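Local coordinates for protein peptidase M3B, oligoendopeptidase F (Enterococcus faecium, PDB 2QR4) that probably cleaves peptide bonds within short peptides, as a zinc-dependent oligoendopeptidase of the M3 metallopeptidase family, at residues A[408-411]-A[412-416]; A[4-7]-A[8-12]; A[487-490]-A[491-494]; A[528-531]-A[532-535]; A[449-452]-A[453-456]. One frame throughout, in Å; residues are numbered along the deposited sequence.

Contact 1. Residues A[408-411]-A[412-416]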
loop_
_atom_site.group_PDB
_atom_site.type_symbol
_atom_site.label_atom_id
_atom_site.label_comp_id
_atom_site.label_asym_id
_atom_site.label_seq_id
_atom_site.Cartn_x
_atom_site.Cartn_y
_atom_site.Cartn_z
ATOM N N THR A 408 24.304 16.535 -33.989
ATOM C CA THR A 408 24.010 15.452 -34.929
ATOM C C THR A 408 23.943 15.951 -36.368
ATOM O O THR A 408 24.589 15.402 -37.257
ATOM C CB THR A 408 22.692 14.771 -34.615
ATOM O OG1 THR A 408 22.770 14.167 -33.318
ATOM C CG2 THR A 408 22.385 13.713 -35.675
ATOM N N GLU A 409 23.162 16.997 -36.600
ATOM C CA GLU A 409 23.057 17.548 -37.936
ATOM C C GLU A 409 24.421 17.992 -38.424
ATOM O O GLU A 409 24.791 17.729 -39.571
ATOM C CB GLU A 409 22.076 18.726 -37.978
ATOM C CG GLU A 409 21.948 19.388 -39.358
ATOM C CD GLU A 409 21.410 18.427 -40.414
ATOM O OE1 GLU A 409 20.654 17.506 -40.053
ATOM O OE2 GLU A 409 21.738 18.588 -41.605
ATOM N N TYR A 410 25.172 18.675 -37.565
ATOM C CA TYR A 410 26.491 19.167 -37.975
ATOM C C TYR A 410 27.405 18.023 -38.437
ATOM O O TYR A 410 28.099 18.151 -39.445
ATOM C CB TYR A 410 27.165 19.973 -36.859
ATOM C CG TYR A 410 28.577 20.368 -37.196
ATOM C CD1 TYR A 410 28.830 21.343 -38.143
ATOM C CD2 TYR A 410 29.659 19.750 -36.586
ATOM C CE1 TYR A 410 30.115 21.696 -38.468
ATOM C CE2 TYR A 410 30.941 20.094 -36.907
ATOM C CZ TYR A 410 31.168 21.067 -37.854
ATOM O OH TYR A 410 32.461 21.430 -38.184
ATOM N N LEU A 411 27.401 16.918 -37.693
ATOM C CA LEU A 411 28.217 15.748 -38.016
ATOM C C LEU A 411 27.812 15.175 -39.376
ATOM O O LEU A 411 28.659 14.887 -40.215
ATOM C CB LEU A 411 28.090 14.668 -36.911
ATOM C CG LEU A 411 28.776 14.955 -35.561
ATOM C CD1 LEU A 411 28.477 13.891 -34.506
ATOM C CD2 LEU A 411 30.286 15.128 -35.715
ATOM N N LEU A 412 26.506 15.027 -39.582
ATOM C CA LEU A 412 25.943 14.482 -40.821
ATOM C C LEU A 412 26.191 15.383 -42.024
ATOM O O LEU A 412 26.110 14.934 -43.173
ATOM C CB LEU A 412 24.440 14.236 -40.654
ATOM C CG LEU A 412 23.890 12.859 -40.209
ATOM C CD1 LEU A 412 24.902 11.924 -39.582
ATOM C CD2 LEU A 412 22.655 12.984 -39.336
ATOM N N GLU A 413 26.495 16.655 -41.777
ATOM C CA GLU A 413 26.833 17.538 -42.891
ATOM C C GLU A 413 28.336 17.598 -43.143
ATOM O O GLU A 413 28.760 18.189 -44.123
ATOM C CB GLU A 413 26.277 18.954 -42.696
ATOM C CG GLU A 413 24.774 19.011 -42.457
ATOM C CD GLU A 413 24.250 20.442 -42.287
ATOM O OE1 GLU A 413 23.028 20.623 -42.095
ATOM O OE2 GLU A 413 25.056 21.389 -42.348
ATOM N N THR A 414 29.147 16.998 -42.274
ATOM C CA THR A 414 30.615 17.112 -42.445
ATOM C C THR A 414 31.358 15.784 -42.537
ATOM O O THR A 414 32.374 15.697 -43.196
ATOM C CB THR A 414 31.280 17.926 -41.318
ATOM O OG1 THR A 414 31.003 17.304 -40.052
ATOM C CG2 THR A 414 30.783 19.364 -41.323
ATOM N N GLU A 415 30.861 14.766 -41.852
ATOM C CA GLU A 415 31.489 13.451 -41.857
ATOM C C GLU A 415 31.326 12.747 -43.192
ATOM O O GLU A 415 30.229 12.676 -43.740
ATOM C CB GLU A 415 30.893 12.586 -40.746
ATOM C CG GLU A 415 31.271 13.077 -39.370
ATOM C CD GLU A 415 32.778 13.221 -39.212
ATOM O OE1 GLU A 415 33.532 12.528 -39.939
ATOM O OE2 GLU A 415 33.205 14.028 -38.360
ATOM N N LYS A 416 32.421 12.216 -43.717
ATOM C CA LYS A 416 32.355 11.534 -44.992
ATOM C C LYS A 416 32.509 10.013 -44.851
ATOM O O LYS A 416 32.003 9.256 -45.681
ATOM C CB LYS A 416 33.375 12.127 -45.964
ATOM C CG LYS A 416 34.799 12.113 -45.444
ATOM C CD LYS A 416 35.685 13.078 -46.231
ATOM C CE LYS A 416 37.169 12.743 -46.080
ATOM N NZ LYS A 416 37.613 11.709 -47.065
#
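Thr414 overlaps one face of the Tyr410 ring with its methyl, CG2 lying 4.1 Å from the ring centroid and 27° off the normal, which meets the geometry of a CH-pi contact. The methyl leans toward the CE1 side of the ring. With chi1 at 59°, OG1 sits between the backbone N and the carbonyl carbon and turns back along the helix, where it gives its proton to Tyr410 O at 3.1 Å. One threonine thus grips both the ring and the carbonyl of the residue a turn earlier. Near the C-terminal end of helix 394-414 the carbonyl of Leu411 is shared: Leu411 O accepts both Thr414 N at 3.0 Å and Glu415 N at 2.7 Å. On another side of the helix, Leu412 CD2 runs alongside Thr408 CG2 at 3.7 Å, and Val424 of helix 418-454 touches both side chains. Leu411 packs on Leu361 and Phe365 of helix 361-379, whose sequence holds the HExxH zinc motif of these peptidases. Glu409 and Glu413 bring their acid groups together, OE2 of Glu409 standing 2.5 Å from OE1 of Glu413 with the carboxylate planes 73° apart. Glu409 OE1 is engaged by Arg569 in a salt bridge, which would favour a charged Glu409. Two acid oxygens this close nevertheless imply that one of the groups probably holds a proton and shares it with the other, its acidity weakened by its neighbour.

Contact 2. Residues A[4-7]-A[8-12]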
loop_
_atom_site.group_PDB
_atom_site.type_symbol
_atom_site.label_atom_id
_atom_site.label_comp_id
_atom_site.label_asym_id
_atom_site.label_seq_id
_atom_site.Cartn_x
_atom_site.Cartn_y
_atom_site.Cartn_z
ATOM N N SER A 4 22.694 14.242 10.277
ATOM C CA SER A 4 21.718 14.471 9.220
ATOM C C SER A 4 20.348 14.409 9.884
ATOM O O SER A 4 19.442 15.175 9.541
ATOM C CB SER A 4 21.823 13.411 8.115
ATOM O OG SER A 4 20.832 13.599 7.105
ATOM N N ASP A 5 20.212 13.496 10.845
ATOM C CA ASP A 5 18.991 13.399 11.646
ATOM C C ASP A 5 19.065 14.209 12.952
ATOM O O ASP A 5 18.115 14.228 13.737
ATOM C CB ASP A 5 18.604 11.934 11.914
ATOM C CG ASP A 5 19.711 11.150 12.581
ATOM O OD1 ASP A 5 20.523 11.772 13.308
ATOM O OD2 ASP A 5 19.767 9.915 12.372
ATOM N N GLN A 6 20.186 14.880 13.181
ATOM C CA GLN A 6 20.260 15.824 14.285
ATOM C C GLN A 6 19.991 17.237 13.768
ATOM O O GLN A 6 19.414 18.062 14.474
ATOM C CB GLN A 6 21.606 15.726 15.009
ATOM C CG GLN A 6 21.670 16.494 16.327
ATOM C CD GLN A 6 22.477 17.774 16.217
ATOM O OE1 GLN A 6 23.709 17.736 16.145
ATOM N NE2 GLN A 6 21.791 18.915 16.218
ATOM N N GLU A 7 20.400 17.511 12.532
ATOM C CA GLU A 7 20.010 18.752 11.872
ATOM C C GLU A 7 18.520 18.659 11.592
ATOM O O GLU A 7 17.789 19.651 11.696
ATOM C CB GLU A 7 20.781 18.951 10.568
ATOM C CG GLU A 7 20.142 19.948 9.608
ATOM C CD GLU A 7 21.064 20.335 8.460
ATOM O OE1 GLU A 7 22.019 19.574 8.180
ATOM O OE2 GLU A 7 20.837 21.405 7.842
ATOM N N PHE A 8 18.081 17.449 11.249
ATOM C CA PHE A 8 16.666 17.177 11.057
ATOM C C PHE A 8 15.915 17.472 12.353
ATOM O O PHE A 8 14.844 18.093 12.344
ATOM C CB PHE A 8 16.417 15.719 10.615
ATOM C CG PHE A 8 14.951 15.358 10.536
ATOM C CD1 PHE A 8 14.257 15.455 9.335
ATOM C CD2 PHE A 8 14.255 14.957 11.677
ATOM C CE1 PHE A 8 12.902 15.155 9.271
ATOM C CE2 PHE A 8 12.895 14.664 11.623
ATOM C CZ PHE A 8 12.218 14.758 10.421
ATOM N N ASP A 9 16.475 17.018 13.467
ATOM C CA ASP A 9 15.844 17.238 14.766
ATOM C C ASP A 9 15.607 18.726 15.036
ATOM O O ASP A 9 14.570 19.106 15.584
ATOM C CB ASP A 9 16.675 16.616 15.896
ATOM C CG ASP A 9 16.449 15.110 16.037
ATOM O OD1 ASP A 9 15.384 14.616 15.613
ATOM O OD2 ASP A 9 17.340 14.420 16.579
ATOM N N GLU A 10 16.563 19.564 14.646
ATOM C CA GLU A 10 16.459 20.990 14.907
ATOM C C GLU A 10 15.398 21.584 14.011
ATOM O O GLU A 10 14.603 22.405 14.464
ATOM C CB GLU A 10 17.791 21.697 14.684
ATOM C CG GLU A 10 18.877 21.249 15.630
ATOM C CD GLU A 10 20.262 21.602 15.136
ATOM O OE1 GLU A 10 20.502 22.788 14.835
ATOM O OE2 GLU A 10 21.110 20.684 15.053
ATOM N N LYS A 11 15.375 21.147 12.753
ATOM C CA LYS A 11 14.400 21.659 11.791
ATOM C C LYS A 11 12.982 21.215 12.117
ATOM O O LYS A 11 12.044 21.995 11.969
ATOM C CB LYS A 11 14.764 21.258 10.366
ATOM C CG LYS A 11 16.141 21.739 9.937
ATOM C CD LYS A 11 16.305 21.718 8.430
ATOM C CE LYS A 11 17.640 22.312 8.034
ATOM N NZ LYS A 11 17.539 23.141 6.802
ATOM N N TYR A 12 12.831 19.968 12.563
ATOM C CA TYR A 12 11.522 19.455 12.938
ATOM C C TYR A 12 10.963 20.300 14.065
ATOM O O TYR A 12 9.805 20.700 14.049
ATOM C CB TYR A 12 11.602 17.990 13.394
ATOM C CG TYR A 12 10.346 17.515 14.116
ATOM C CD1 TYR A 12 9.325 16.859 13.429
ATOM C CD2 TYR A 12 10.178 17.738 15.483
ATOM C CE1 TYR A 12 8.168 16.435 14.085
ATOM C CE2 TYR A 12 9.028 17.324 16.150
ATOM C CZ TYR A 12 8.026 16.673 15.446
ATOM O OH TYR A 12 6.888 16.260 16.111
#
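Ser4 and Phe8 open the ladder of an alpha-helix, the first turns of helix 4-18, through a bond from Phe8 N to Ser4 O of 3.2 Å. Phe8 CB also rests on this carbonyl and on Asp5 CA, while its ring leads off between Leu73 and Arg76 of helix 68-87 and Ile53 of helix 33-63, which marks this as the side of helix 4-18 turned to the protein. Asp5 O takes Asp9 N at 3.2 Å. It also has Asp9 OD2 at 3.0 Å; these are two acceptors, and their approach is not a bond. Gln6 follows with its carbonyl receiving Glu10 N. The amide of Gln6 and the carboxylate of Glu10 are modelled too close together for their placement to be relied on. Glu7 has the straighter backbone bond, Lys11 N to Glu7 O at 3.0 Å with 159° at the hydrogen. The Glu7 chain stays stretched out past CG and runs alongside Lys11. The resulting salt bridge is long: Glu7 OE2 is 3.9 Å from Lys11 NZ, whereas Lys11 CE comes within 3.3 Å of the same oxygen.

Contact 3. Residues A[487-490]-A[491-494]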
loop_
_atom_site.group_PDB
_atom_site.type_symbol
_atom_site.label_atom_id
_atom_site.label_comp_id
_atom_site.label_asym_id
_atom_site.label_seq_id
_atom_site.Cartn_x
_atom_site.Cartn_y
_atom_site.Cartn_z
ATOM N N LYS A 487 5.632 -9.529 -20.896
ATOM C CA LYS A 487 4.291 -9.219 -20.405
ATOM C C LYS A 487 4.328 -8.639 -18.984
ATOM O O LYS A 487 3.375 -7.992 -18.552
ATOM C CB LYS A 487 3.392 -10.461 -20.434
ATOM C CG LYS A 487 3.184 -11.026 -21.813
ATOM C CD LYS A 487 2.475 -12.364 -21.761
ATOM C CE LYS A 487 1.058 -12.213 -21.296
ATOM N NZ LYS A 487 0.248 -13.402 -21.691
ATOM N N PHE A 488 5.424 -8.865 -18.263
ATOM C CA PHE A 488 5.499 -8.452 -16.858
ATOM C C PHE A 488 6.317 -7.185 -16.656
ATOM O O PHE A 488 6.415 -6.668 -15.539
ATOM C CB PHE A 488 6.038 -9.598 -15.997
ATOM C CG PHE A 488 5.359 -10.919 -16.267
ATOM C CD1 PHE A 488 4.009 -11.101 -15.952
ATOM C CD2 PHE A 488 6.053 -11.964 -16.853
ATOM C CE1 PHE A 488 3.371 -12.312 -16.196
ATOM C CE2 PHE A 488 5.416 -13.197 -17.107
ATOM C CZ PHE A 488 4.080 -13.365 -16.776
ATOM N N GLU A 489 6.879 -6.657 -17.739
ATOM C CA GLU A 489 7.657 -5.417 -17.633
ATOM C C GLU A 489 6.922 -4.250 -16.928
ATOM O O GLU A 489 7.557 -3.482 -16.229
ATOM C CB GLU A 489 8.210 -4.973 -19.000
ATOM C CG GLU A 489 9.062 -3.700 -18.926
ATOM C CD GLU A 489 9.711 -3.341 -20.248
ATOM O OE1 GLU A 489 10.906 -2.966 -20.243
ATOM O OE2 GLU A 489 9.030 -3.441 -21.295
ATOM N N TRP A 490 5.603 -4.123 -17.086
ATOM C CA TRP A 490 4.872 -3.010 -16.436
ATOM C C TRP A 490 5.207 -2.905 -14.956
ATOM O O TRP A 490 5.129 -1.819 -14.374
ATOM C CB TRP A 490 3.351 -3.148 -16.593
ATOM C CG TRP A 490 2.851 -4.432 -16.047
ATOM C CD1 TRP A 490 2.663 -5.607 -16.732
ATOM C CD2 TRP A 490 2.510 -4.701 -14.684
ATOM N NE1 TRP A 490 2.226 -6.591 -15.870
ATOM C CE2 TRP A 490 2.124 -6.059 -14.607
ATOM C CE3 TRP A 490 2.502 -3.927 -13.516
ATOM C CZ2 TRP A 490 1.728 -6.659 -13.408
ATOM C CZ3 TRP A 490 2.106 -4.525 -12.322
ATOM C CH2 TRP A 490 1.730 -5.877 -12.281
ATOM N N SER A 491 5.600 -4.028 -14.357
ATOM C CA SER A 491 5.741 -4.109 -12.917
ATOM C C SER A 491 7.084 -3.608 -12.394
ATOM O O SER A 491 7.264 -3.470 -11.187
ATOM C CB SER A 491 5.486 -5.546 -12.430
ATOM O OG SER A 491 6.546 -6.420 -12.789
ATOM N N ARG A 492 8.029 -3.335 -13.285
ATOM C CA ARG A 492 9.347 -2.905 -12.830
ATOM C C ARG A 492 9.640 -1.438 -13.143
ATOM O O ARG A 492 10.716 -0.930 -12.822
ATOM C CB ARG A 492 10.445 -3.815 -13.383
ATOM C CG ARG A 492 10.546 -3.821 -14.891
ATOM C CD ARG A 492 11.544 -4.884 -15.391
ATOM N NE ARG A 492 12.900 -4.365 -15.468
ATOM C CZ ARG A 492 13.395 -3.710 -16.514
ATOM N NH1 ARG A 492 14.645 -3.263 -16.476
ATOM N NH2 ARG A 492 12.648 -3.493 -17.595
ATOM N N ILE A 493 8.658 -0.751 -13.719
ATOM C CA ILE A 493 8.815 0.646 -14.152
ATOM C C ILE A 493 8.389 1.643 -13.067
ATOM O O ILE A 493 7.209 1.835 -12.838
ATOM C CB ILE A 493 7.990 0.883 -15.421
ATOM C CG1 ILE A 493 8.544 0.008 -16.555
ATOM C CG2 ILE A 493 7.991 2.353 -15.802
ATOM C CD1 ILE A 493 7.695 0.038 -17.785
ATOM N N PRO A 494 9.361 2.280 -12.403
ATOM C CA PRO A 494 9.125 3.229 -11.297
ATOM C C PRO A 494 8.202 4.387 -11.694
ATOM O O PRO A 494 7.463 4.915 -10.858
ATOM C CB PRO A 494 10.537 3.790 -10.985
ATOM C CG PRO A 494 11.503 2.810 -11.584
ATOM C CD PRO A 494 10.794 2.150 -12.743
HETATM O O HOH W 1 5.270 -0.186 -12.325
#
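A buried 3-10 turn brings Phe488 and Glu489 against Ser491 and Arg492 in the loop between helices 461-476 and 503-520. The evidence is two backbone bonds from residue i+3 to residue i, the 3-10 pattern: Ser491 N to Phe488 O, and Arg492 N to Glu489 O at 3.0 Å with a nearly straight 175° at the hydrogen. Phe488 O is gripped twice by the same serine, since Ser491 OG donates to it at 2.8 Å. With chi1 at 57°, Trp490 CG stands between its backbone N and carbonyl carbon, which lays the indole against the next residue: Ser491 CB sits over one face, 3.5 Å from the centroid of the six-membered ring, a CH-pi contact. The ring nitrogen is used elsewhere, by Ser465. On another side of the turn, Glu489 OE1 meets Arg492 NH2 at the guanidinium edge, 3.2 Å apart in a salt bridge whose two planes differ by 17°. Glu489 is fixed further by Arg438 at OE1 and Tyr468 at OE2, so its carboxylate links this loop to helices 418-454 and 461-476. Ile493 CD1 reaches the methylene CG of the same glutamate. One water closes the end of the turn, donating to Trp490 O at 2.6 Å and to Ile493 O at 2.8 Å.

Contact 4. Residues A[528-531]-A[532-535]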
loop_
_atom_site.group_PDB
_atom_site.type_symbol
_atom_site.label_atom_id
_atom_site.label_comp_id
_atom_site.label_asym_id
_atom_site.label_seq_id
_atom_site.Cartn_x
_atom_site.Cartn_y
_atom_site.Cartn_z
ATOM N N GLU A 528 16.024 34.168 -32.196
ATOM C CA GLU A 528 15.516 35.132 -31.224
ATOM C C GLU A 528 14.513 34.484 -30.274
ATOM O O GLU A 528 14.591 34.665 -29.060
ATOM C CB GLU A 528 14.889 36.332 -31.948
ATOM C CG GLU A 528 14.334 37.432 -31.040
ATOM C CD GLU A 528 13.640 38.544 -31.829
ATOM O OE1 GLU A 528 13.138 38.262 -32.943
ATOM O OE2 GLU A 528 13.597 39.697 -31.343
ATOM N N ASN A 529 13.585 33.715 -30.834
ATOM C CA ASN A 529 12.550 33.048 -30.048
ATOM C C ASN A 529 13.079 31.932 -29.136
ATOM O O ASN A 529 12.581 31.742 -28.022
ATOM C CB ASN A 529 11.449 32.509 -30.962
ATOM C CG ASN A 529 10.605 33.608 -31.576
ATOM O OD1 ASN A 529 10.829 34.797 -31.336
ATOM N ND2 ASN A 529 9.626 33.216 -32.374
ATOM N N TYR A 530 14.074 31.190 -29.616
ATOM C CA TYR A 530 14.719 30.176 -28.791
ATOM C C TYR A 530 15.442 30.822 -27.613
ATOM O O TYR A 530 15.353 30.339 -26.485
ATOM C CB TYR A 530 15.702 29.344 -29.615
ATOM C CG TYR A 530 16.334 28.203 -28.848
ATOM C CD1 TYR A 530 15.646 27.015 -28.653
ATOM C CD2 TYR A 530 17.621 28.310 -28.321
ATOM C CE1 TYR A 530 16.215 25.960 -27.952
ATOM C CE2 TYR A 530 18.204 27.253 -27.614
ATOM C CZ TYR A 530 17.490 26.084 -27.436
ATOM O OH TYR A 530 18.032 25.024 -26.746
ATOM N N LEU A 531 16.156 31.913 -27.879
ATOM C CA LEU A 531 16.884 32.609 -26.833
ATOM C C LEU A 531 15.918 33.158 -25.795
ATOM O O LEU A 531 16.174 33.066 -24.598
ATOM C CB LEU A 531 17.744 33.743 -27.408
ATOM C CG LEU A 531 18.855 33.395 -28.408
ATOM C CD1 LEU A 531 19.763 34.605 -28.647
ATOM C CD2 LEU A 531 19.672 32.192 -27.955
ATOM N N ALA A 532 14.807 33.724 -26.256
ATOM C CA ALA A 532 13.781 34.248 -25.354
ATOM C C ALA A 532 13.147 33.138 -24.512
ATOM O O ALA A 532 12.684 33.382 -23.399
ATOM C CB ALA A 532 12.713 35.008 -26.132
ATOM N N TYR A 533 13.128 31.921 -25.050
ATOM C CA TYR A 533 12.680 30.762 -24.287
ATOM C C TYR A 533 13.713 30.380 -23.229
ATOM O O TYR A 533 13.379 29.788 -22.200
ATOM C CB TYR A 533 12.399 29.575 -25.207
ATOM C CG TYR A 533 12.973 28.284 -24.685
ATOM C CD1 TYR A 533 12.393 27.631 -23.606
ATOM C CD2 TYR A 533 14.103 27.723 -25.262
ATOM C CE1 TYR A 533 12.923 26.451 -23.114
ATOM C CE2 TYR A 533 14.640 26.544 -24.784
ATOM C CZ TYR A 533 14.047 25.913 -23.707
ATOM O OH TYR A 533 14.578 24.734 -23.223
ATOM N N LEU A 534 14.971 30.720 -23.497
ATOM C CA LEU A 534 16.052 30.499 -22.542
ATOM C C LEU A 534 15.992 31.539 -21.432
ATOM O O LEU A 534 16.292 31.248 -20.275
ATOM C CB LEU A 534 17.408 30.570 -23.244
ATOM C CG LEU A 534 17.702 29.496 -24.291
ATOM C CD1 LEU A 534 18.953 29.856 -25.074
ATOM C CD2 LEU A 534 17.831 28.117 -23.641
ATOM N N LYS A 535 15.590 32.749 -21.801
ATOM C CA LYS A 535 15.482 33.863 -20.866
ATOM C C LYS A 535 14.228 33.760 -20.000
ATOM O O LYS A 535 14.180 34.307 -18.903
ATOM C CB LYS A 535 15.500 35.188 -21.630
ATOM C CG LYS A 535 16.858 35.545 -22.234
ATOM C CD LYS A 535 16.704 36.354 -23.515
ATOM C CE LYS A 535 15.628 37.421 -23.377
ATOM N NZ LYS A 535 15.079 37.831 -24.702
#
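Tyr533 pushes its ring edge into the face of Tyr530, one helical turn earlier on helix 526-536. The ring centroids are 5.2 Å apart and the planes meet at 60°, an edge-to-face pair in which CE2 of Tyr533 reaches CE1 of Tyr530 at 3.6 Å. The edge bears on the rim of the face, and the two side chains run alongside each other. A chi1 of 135°, away from the staggered positions, swings the Tyr533 ring so that its CD2 also lies only 3.1 Å from Tyr530 O. Leu534 supplies a second bump: its CD1 lodges in the notch between Tyr530 CE2 at 3.7 Å and Leu531 CD2 at 3.8 Å. Tyr533 and Leu534 thus reach the Tyr530 ring from the same side, the tyrosine edge over its CE1 side and the leucine methyl obliquely at its CE2 side, while Ala399 and Thr402 of helix 394-414 and Leu515 and Ile519 of helix 503-520 pack on it from beyond the contact. Tyr533 and Leu534 carry the packing on to helix 361-379, at His376 and Phe379. Between the side chains the contact is carbon on carbon, held by shape and ring electrostatics; the polar end of Tyr533 is satisfied separately by Leu395 O, which implies that its hydroxyl ties the paired rings to the neighbouring helix.

Contact 5. Residues A[449-452]-A[453-456]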
loop_
_atom_site.group_PDB
_atom_site.type_symbol
_atom_site.label_atom_id
_atom_site.label_comp_id
_atom_site.label_asym_id
_atom_site.label_seq_id
_atom_site.Cartn_x
_atom_site.Cartn_y
_atom_site.Cartn_z
HETATM N N MSE A 449 -4.402 2.156 -17.809
HETATM C CA MSE A 449 -4.655 1.688 -16.447
HETATM C C MSE A 449 -5.636 2.576 -15.683
HETATM O O MSE A 449 -6.499 2.064 -14.979
HETATM C CB MSE A 449 -3.351 1.579 -15.646
HETATM C CG MSE A 449 -2.528 0.352 -15.975
HETATM SE SE MSE A 449 -0.969 0.191 -14.783
HETATM C CE MSE A 449 0.010 1.819 -15.302
ATOM N N HIS A 450 -5.491 3.898 -15.793
ATOM C CA HIS A 450 -6.404 4.801 -15.096
ATOM C C HIS A 450 -7.835 4.713 -15.635
ATOM O O HIS A 450 -8.789 4.621 -14.861
ATOM C CB HIS A 450 -5.933 6.250 -15.160
ATOM C CG HIS A 450 -4.681 6.521 -14.391
ATOM N ND1 HIS A 450 -4.691 7.056 -13.122
ATOM C CD2 HIS A 450 -3.377 6.361 -14.721
ATOM C CE1 HIS A 450 -3.450 7.194 -12.694
ATOM N NE2 HIS A 450 -2.634 6.782 -13.646
ATOM N N THR A 451 -7.982 4.761 -16.956
ATOM C CA THR A 451 -9.316 4.718 -17.567
ATOM C C THR A 451 -10.030 3.397 -17.307
ATOM O O THR A 451 -11.227 3.384 -17.062
ATOM C CB THR A 451 -9.268 5.001 -19.073
ATOM O OG1 THR A 451 -8.295 4.135 -19.679
ATOM C CG2 THR A 451 -8.872 6.462 -19.300
ATOM N N GLU A 452 -9.279 2.298 -17.344
ATOM C CA GLU A 452 -9.819 0.974 -17.046
ATOM C C GLU A 452 -10.306 0.867 -15.612
ATOM O O GLU A 452 -11.440 0.464 -15.362
ATOM C CB GLU A 452 -8.776 -0.096 -17.338
ATOM C CG GLU A 452 -8.583 -0.338 -18.837
ATOM C CD GLU A 452 -9.852 -0.863 -19.524
ATOM O OE1 GLU A 452 -10.126 -2.078 -19.424
ATOM O OE2 GLU A 452 -10.571 -0.070 -20.172
ATOM N N ASP A 453 -9.454 1.249 -14.668
ATOM C CA ASP A 453 -9.835 1.259 -13.255
ATOM C C ASP A 453 -11.037 2.167 -12.977
ATOM O O ASP A 453 -11.901 1.852 -12.166
ATOM C CB ASP A 453 -8.654 1.686 -12.375
ATOM C CG ASP A 453 -9.058 1.874 -10.928
ATOM O OD1 ASP A 453 -9.062 0.885 -10.171
ATOM O OD2 ASP A 453 -9.384 3.014 -10.546
ATOM N N GLU A 454 -11.086 3.308 -13.641
ATOM C CA GLU A 454 -12.188 4.220 -13.423
ATOM C C GLU A 454 -13.501 3.589 -13.893
ATOM O O GLU A 454 -14.519 3.732 -13.228
ATOM C CB GLU A 454 -11.895 5.588 -14.054
ATOM C CG GLU A 454 -12.966 6.144 -14.968
ATOM C CD GLU A 454 -12.382 6.571 -16.324
ATOM O OE1 GLU A 454 -12.655 5.869 -17.333
ATOM O OE2 GLU A 454 -11.634 7.587 -16.374
ATOM N N LYS A 455 -13.471 2.872 -15.015
ATOM C CA LYS A 455 -14.653 2.136 -15.492
ATOM C C LYS A 455 -14.988 0.941 -14.597
ATOM O O LYS A 455 -15.974 0.263 -14.806
ATOM C CB LYS A 455 -14.459 1.647 -16.936
ATOM C CG LYS A 455 -14.284 2.753 -17.975
ATOM C CD LYS A 455 -14.329 2.204 -19.401
ATOM C CE LYS A 455 -13.477 0.950 -19.526
ATOM N NZ LYS A 455 -13.576 0.281 -20.856
ATOM N N GLY A 456 -14.162 0.671 -13.601
ATOM C CA GLY A 456 -14.437 -0.448 -12.708
ATOM C C GLY A 456 -13.907 -1.800 -13.169
ATOM O O GLY A 456 -14.332 -2.838 -12.659
#
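Lys455 starts close to the backbone of the preceding turn, its CB 3.6 Å from Glu452 O and nearly as near Thr451 O. The next carbon, CG, packs on Thr451 O at 3.3 Å. CD drifts off from that oxygen, and a bend at chi3 of -45° then turns the chain toward Glu452. There CE lies 3.1 Å from Glu452 OE2, and NZ reaches the same oxygen at 3.1 Å, a salt bridge whose hydrogen bond is weak. Glu452 comes to meet it by its own bend at chi2, -63°, so that the two side chains run alongside each other. Its other oxygen, OE1, is taken by Tyr463 OH, which holds the carboxylate from outside the turn. The lysine's backbone N meanwhile donates to Thr451 O in the final turn, from which the chain leaves helix 418-454 through a Schellman motif. Gly456 supplies the positive phi, 87°, that this ending needs, and its N donates to Asp453 O at 2.9 Å. Asp453 N donates to the carbonyl O of Met449 (present as selenomethionine), one turn earlier, and the Asp453 carboxylate turns to helix 208-228, bridging to Lys220 by OD1 and bonding Asn223 by OD2. Glu454 N donates to His450 O at 2.9 Å. Its side chain curls round to Thr451, where Glu454 OE1 lies 2.9 Å from Thr451 O, two acceptors that do not bond. Thr451 OG1 is directed back along the helix to the carbonyls of His447 and Phe448.

In the fold
From the N terminus the order is contact 2, contact 1, contact 5, contact 3, contact 4. Each joins adjoining segments and closes no more than a helical or 3-10 turn, so the five run in series; none nests in or crosses another. Contact 2 lies on the outlying helix 4-18, with its centre about 37 Å or more from every other. Helix 418-454 packs on contact 1 near its start and ends in contact 5; the centres of contacts 1 and 5 are about 47 Å apart. Contacts 5 and 3 are the closest pair, centres about 18 Å apart, and both pack on helix 208-228. Contacts 1 and 4, about 25 Å apart between centres, share helix 361-379 as a neighbour.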